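Local coordinates for probable glutamine-binding lipoprotein GlnH (GLNBP) (Mycobacterium tuberculosis, PDB 6H20), which binds amino acids as a solute-binding lipoprotein of the family 3 type, here holding asparagine, and probably senses aspartate for signalling through protein kinase G, at residues 119-124 against 134-138; 208-212 against 232-236. All blocks are in the same frame, centred on the assembly; numbering follows the deposited sequence.

Contact 1 (119-124 against 134-138). With ASN (asparagine), chain B.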
loop_
_atom_site.group_PDB
_atom_site.type_symbol
_atom_site.label_atom_id
_atom_site.label_comp_id
_atom_site.label_asym_id
_atom_site.label_seq_id
_atom_site.Cartn_x
_atom_site.Cartn_y
_atom_site.Cartn_z
ATOM N N VAL A 119 0.555 -7.250 3.274
ATOM C CA VAL A 119 0.856 -5.941 3.854
ATOM C C VAL A 119 1.694 -5.245 2.794
ATOM O O VAL A 119 2.921 -5.406 2.733
ATOM C CB VAL A 119 1.585 -6.018 5.198
ATOM C CG1 VAL A 119 1.587 -4.641 5.874
ATOM C CG2 VAL A 119 0.924 -7.048 6.132
ATOM N N LYS A 120 1.014 -4.540 1.892
ATOM C CA LYS A 120 1.674 -3.935 0.738
ATOM C C LYS A 120 0.842 -2.753 0.285
ATOM O O LYS A 120 0.132 -2.829 -0.727
ATOM C CB LYS A 120 1.843 -4.957 -0.394
ATOM C CG LYS A 120 2.798 -4.446 -1.480
ATOM C CD LYS A 120 2.555 -5.138 -2.810
ATOM C CE LYS A 120 3.491 -4.639 -3.913
ATOM N NZ LYS A 120 3.739 -3.169 -3.909
ATOM N N THR A 121 0.918 -1.672 1.061
ATOM C CA THR A 121 0.230 -0.405 0.803
ATOM C C THR A 121 -1.174 -0.599 0.215
ATOM O O THR A 121 -1.559 0.057 -0.749
ATOM C CB THR A 121 1.087 0.533 -0.078
ATOM O OG1 THR A 121 1.343 -0.058 -1.369
ATOM C CG2 THR A 121 2.426 0.838 0.601
ATOM N N MET A 122 -1.958 -1.506 0.792
ATOM C CA MET A 122 -3.139 -1.990 0.081
ATOM C C MET A 122 -4.352 -1.158 0.469
ATOM O O MET A 122 -4.928 -1.346 1.547
ATOM C CB MET A 122 -3.378 -3.476 0.332
ATOM C CG MET A 122 -4.343 -4.076 -0.669
ATOM S SD MET A 122 -4.414 -5.849 -0.464
ATOM C CE MET A 122 -5.572 -6.253 -1.762
ATOM N N SER A 123 -4.751 -0.243 -0.418
ATOM C CA SER A 123 -5.913 0.595 -0.141
ATOM C C SER A 123 -7.182 -0.239 -0.044
ATOM O O SER A 123 -7.449 -1.118 -0.871
ATOM C CB SER A 123 -6.097 1.642 -1.231
ATOM O OG SER A 123 -4.998 2.522 -1.222
ATOM N N ILE A 124 -7.973 0.064 0.974
ATOM C CA ILE A 124 -9.239 -0.619 1.215
ATOM C C ILE A 124 -10.292 0.052 0.345
ATOM O O ILE A 124 -10.557 1.248 0.496
ATOM C CB ILE A 124 -9.625 -0.505 2.694
ATOM C CG1 ILE A 124 -8.581 -1.140 3.618
ATOM C CG2 ILE A 124 -11.010 -1.133 2.946
ATOM C CD1 ILE A 124 -8.642 -0.591 5.073
ATOM N N PHE A 134 -10.313 -7.154 4.809
ATOM C CA PHE A 134 -9.289 -6.215 5.250
ATOM C C PHE A 134 -9.404 -5.996 6.749
ATOM O O PHE A 134 -10.500 -6.010 7.318
ATOM C CB PHE A 134 -9.442 -4.827 4.612
ATOM C CG PHE A 134 -9.137 -4.785 3.138
ATOM C CD1 PHE A 134 -7.822 -4.695 2.682
ATOM C CD2 PHE A 134 -10.162 -4.792 2.210
ATOM C CE1 PHE A 134 -7.539 -4.631 1.319
ATOM C CE2 PHE A 134 -9.894 -4.739 0.846
ATOM C CZ PHE A 134 -8.576 -4.648 0.399
ATOM N N SER A 135 -8.255 -5.754 7.373
ATOM C CA SER A 135 -8.184 -5.198 8.714
ATOM C C SER A 135 -8.689 -3.759 8.720
ATOM O O SER A 135 -9.000 -3.167 7.680
ATOM C CB SER A 135 -6.731 -5.153 9.187
ATOM O OG SER A 135 -5.993 -4.172 8.462
ATOM N N THR A 136 -8.764 -3.194 9.927
ATOM C CA THR A 136 -8.940 -1.757 10.066
ATOM C C THR A 136 -7.746 -1.014 9.455
ATOM O O THR A 136 -6.703 -1.593 9.121
ATOM C CB THR A 136 -9.067 -1.371 11.538
ATOM O OG1 THR A 136 -7.923 -1.843 12.268
ATOM C CG2 THR A 136 -10.355 -1.953 12.141
ATOM N N VAL A 137 -7.904 0.303 9.320
ATOM C CA VAL A 137 -6.901 1.116 8.630
ATOM C C VAL A 137 -5.658 1.256 9.497
ATOM O O VAL A 137 -5.744 1.659 10.664
ATOM C CB VAL A 137 -7.491 2.497 8.307
ATOM C CG1 VAL A 137 -6.428 3.417 7.681
ATOM C CG2 VAL A 137 -8.716 2.369 7.420
ATOM N N TYR A 138 -4.482 0.964 8.920
ATOM C CA TYR A 138 -3.235 1.135 9.659
ATOM C C TYR A 138 -2.393 2.326 9.208
ATOM O O TYR A 138 -1.428 2.682 9.898
ATOM C CB TYR A 138 -2.395 -0.162 9.662
ATOM C CG TYR A 138 -1.745 -0.537 8.345
ATOM C CD1 TYR A 138 -0.506 -0.022 7.984
ATOM C CD2 TYR A 138 -2.369 -1.433 7.480
ATOM C CE1 TYR A 138 0.085 -0.384 6.784
ATOM C CE2 TYR A 138 -1.778 -1.803 6.273
ATOM C CZ TYR A 138 -0.551 -1.256 5.935
ATOM O OH TYR A 138 0.025 -1.619 4.745
HETATM N N ASN B . -2.293 2.121 -2.381
HETATM C CA ASN B . -2.504 2.009 -3.824
HETATM C C ASN B . -3.270 0.733 -4.124
HETATM O O ASN B . -3.362 0.315 -5.293
HETATM C CB ASN B . -1.170 2.029 -4.573
HETATM C CG ASN B . -0.335 0.800 -4.314
HETATM O OD1 ASN B . -0.552 0.056 -3.363
HETATM N ND2 ASN B . 0.613 0.562 -5.191
HETATM O OXT ASN B . -3.800 0.119 -3.172
HETATM O O HOH W 1 -1.385 -3.292 3.055
#

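Contact 2 (208-212 against 232-236). With ASN (asparagine), chain B.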
loop_
_atom_site.group_PDB
_atom_site.type_symbol
_atom_site.label_atom_id
_atom_site.label_comp_id
_atom_site.label_asym_id
_atom_site.label_seq_id
_atom_site.Cartn_x
_atom_site.Cartn_y
_atom_site.Cartn_z
ATOM N N THR A 208 0.826 8.644 -7.389
ATOM C CA THR A 208 0.359 7.585 -6.488
ATOM C C THR A 208 0.331 8.157 -5.075
ATOM O O THR A 208 0.499 9.370 -4.878
ATOM C CB THR A 208 1.197 6.299 -6.606
ATOM O OG1 THR A 208 0.583 5.258 -5.838
ATOM C CG2 THR A 208 2.620 6.458 -6.085
ATOM N N ASP A 209 0.129 7.275 -4.095
ATOM C CA ASP A 209 0.069 7.652 -2.690
ATOM C C ASP A 209 1.263 8.520 -2.309
ATOM O O ASP A 209 2.405 8.196 -2.639
ATOM C CB ASP A 209 0.160 6.385 -1.833
ATOM C CG ASP A 209 -0.840 5.299 -2.212
ATOM O OD1 ASP A 209 -1.702 5.473 -3.104
ATOM O OD2 ASP A 209 -0.728 4.235 -1.578
ATOM N N ASP A 210 1.000 9.594 -1.551
ATOM C CA ASP A 210 2.091 10.482 -1.144
ATOM C C ASP A 210 3.150 9.763 -0.309
ATOM O O ASP A 210 4.338 10.106 -0.385
ATOM C CB ASP A 210 1.565 11.757 -0.464
ATOM C CG ASP A 210 0.668 11.508 0.761
ATOM O OD1 ASP A 210 0.313 10.365 1.121
ATOM O OD2 ASP A 210 0.305 12.535 1.386
ATOM N N THR A 211 2.742 8.751 0.459
ATOM C CA THR A 211 3.671 7.891 1.190
ATOM C C THR A 211 4.673 7.218 0.252
ATOM O O THR A 211 5.889 7.258 0.488
ATOM C CB THR A 211 2.854 6.804 1.891
ATOM O OG1 THR A 211 1.856 6.339 0.976
ATOM C CG2 THR A 211 2.163 7.363 3.148
ATOM N N ILE A 212 4.173 6.548 -0.793
ATOM C CA ILE A 212 5.044 5.891 -1.776
ATOM C C ILE A 212 5.923 6.923 -2.471
ATOM O O ILE A 212 7.137 6.718 -2.664
ATOM C CB ILE A 212 4.200 5.083 -2.784
ATOM C CG1 ILE A 212 3.414 3.988 -2.067
ATOM C CG2 ILE A 212 5.099 4.501 -3.906
ATOM C CD1 ILE A 212 2.467 3.235 -2.997
ATOM N N ASP A 232 -8.191 9.573 -1.394
ATOM C CA ASP A 232 -7.794 8.942 -0.144
ATOM C C ASP A 232 -7.348 7.500 -0.375
ATOM O O ASP A 232 -7.894 6.781 -1.221
ATOM C CB ASP A 232 -8.998 8.927 0.798
ATOM C CG ASP A 232 -8.669 8.341 2.143
ATOM O OD1 ASP A 232 -7.698 8.831 2.752
ATOM O OD2 ASP A 232 -9.379 7.403 2.587
ATOM N N GLN A 233 -6.356 7.070 0.409
ATOM C CA GLN A 233 -5.769 5.731 0.294
ATOM C C GLN A 233 -5.616 5.155 1.691
ATOM O O GLN A 233 -4.550 5.245 2.316
ATOM C CB GLN A 233 -4.411 5.796 -0.416
ATOM C CG GLN A 233 -4.446 6.571 -1.732
ATOM C CD GLN A 233 -5.242 5.884 -2.837
ATOM O OE1 GLN A 233 -5.363 4.658 -2.875
ATOM N NE2 GLN A 233 -5.773 6.679 -3.755
ATOM N N PRO A 234 -6.674 4.557 2.229
ATOM C CA PRO A 234 -6.588 3.980 3.579
ATOM C C PRO A 234 -6.057 2.556 3.524
ATOM O O PRO A 234 -6.736 1.664 2.992
ATOM C CB PRO A 234 -8.045 4.030 4.067
ATOM C CG PRO A 234 -8.878 3.891 2.774
ATOM C CD PRO A 234 -8.001 4.374 1.609
ATOM N N TYR A 235 -4.858 2.326 4.056
ATOM C CA TYR A 235 -4.224 1.016 3.944
ATOM C C TYR A 235 -4.826 0.022 4.925
ATOM O O TYR A 235 -5.019 0.323 6.106
ATOM C CB TYR A 235 -2.735 1.111 4.267
ATOM C CG TYR A 235 -1.888 1.894 3.295
ATOM C CD1 TYR A 235 -2.412 2.434 2.122
ATOM C CD2 TYR A 235 -0.556 2.096 3.567
ATOM C CE1 TYR A 235 -1.593 3.161 1.229
ATOM C CE2 TYR A 235 0.259 2.803 2.696
ATOM C CZ TYR A 235 -0.257 3.333 1.540
ATOM O OH TYR A 235 0.586 4.034 0.689
ATOM N N GLY A 236 -5.075 -1.189 4.441
ATOM C CA GLY A 236 -5.492 -2.274 5.301
ATOM C C GLY A 236 -4.614 -3.484 5.048
ATOM O O GLY A 236 -3.986 -3.614 3.993
HETATM N N ASN B . -2.293 2.121 -2.381
HETATM C CA ASN B . -2.504 2.009 -3.824
HETATM C C ASN B . -3.270 0.733 -4.124
HETATM O O ASN B . -3.362 0.315 -5.293
HETATM C CB ASN B . -1.170 2.029 -4.573
HETATM C CG ASN B . -0.335 0.800 -4.314
HETATM O OD1 ASN B . -0.552 0.056 -3.363
HETATM N ND2 ASN B . 0.613 0.562 -5.191
HETATM O OXT ASN B . -3.800 0.119 -3.172
#

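Contact 1 (119-124 against 134-138)
One wall of the asparagine pocket is the loop 119-124, and its rear is packed by 134-138, where I124 lies on the ring of F134. CG1 of I124, anti to the carbonyl carbon, sits over one face, 4.0 Å from the ring centroid and 26° off the normal, while its CG2 leans on CD2 of the same ring. The extended second torsion (chi2 158°) then sends CD1 on past the ring to meet CG2 of V137 at 3.8 Å. M122 crosses F134 at about a right angle: its CG is at the ring edge, in plane, and SD comes obliquely to 3.8 Å from CE1, a Met-aromatic contact.

In this family 3 solute-binding protein the loop after strand 117-118 offers backbone groups to the ligand. S123 N donates to ligand OXT at 2.9 Å with an N-H...O angle of 163°, and T121 O accepts from the ligand amino N at 2.7 Å. A side chain adds to these, T121 OG1 donating to ligand OD1.

No direct hydrogen bond joins the two segments. Instead a water accepts from K120 N and M122 N and donates to Y138 OH at 2.8 Å, lying at the edge of the tyrosine ring, in plane. Y138 OH also bonds D78 and touches V119 CG1 at 3.6 Å.

Contact 2 (208-212 against 232-236)
Part of the amino-group site of the asparagine pocket is built where D209, just ahead of helix 210-219, faces Y235 on strand 232-240. Y235 OH donates to D209 OD2 at 2.6 Å, and the carboxylate oxygen receives it on the anti lone pair, the one directed away from OD1. OD2 lies at the ring edge, in plane, although the carboxylate and ring planes are 40° apart. The same OD2 accepts from the ligand amino N at 2.8 Å, so one oxygen takes two hydrogen bonds. This pairing of an acidic side chain with the bound ammonium is a recurrent feature of amino-acid-binding proteins of this family, and the negative charge would be expected to favour a protonated amino group.

T211, in the first turn of helix 210-219 and on the same segment as D209, also grips the tyrosine hydroxyl. Its OG1 donates to Y235 OH at 2.6 Å and approaches the ring obliquely; a chi1 of 42° sets OG1 between the backbone N and the carbonyl carbon, aimed at the phenol. T211 thereby orients the hydroxyl, whose proton then goes to D209, and the two bonds to OD2, from Y235 and from the ligand, restrain the carboxylate.

On the other carboxylate oxygen, Q233 brings its CG to 3.3 Å from D209 OD1. Its chain bends at chi2, turning the amide beside the carboxylate with the two planes 21° apart, while OE1 takes hydrogen bonds from S123 and T171. I212 CD1 reaches the ligand amide, 3.9 Å from ND2.

Strand 139-148 flanks both segments, pairing with 205-207 and with 232-240, and W191 of helix 191-199 packs against T208 and I212.

How the contacts relate
Contacts 1 and 2 have centres 9 Å apart and bind the same asparagine, whose amino N is the shared point. S123 OG joins them most directly: it accepts from that nitrogen at 3.0 Å and lies 2.7 Å from Q233 OE1 of contact 2, probably a hydrogen bond. The ligand's carboxylate and side-chain amide oxygens are bonded by 119-124, with R106, R128 and T171 adding further bonds to the ligand. Away from it, I124 N probably bonds P234 O at 2.9 Å, tying the loop to the strand. T121 CB packs 3.5 Å from Y235 CZ, so the tyrosine of contact 2 abuts the ligand-binding loop of contact 1.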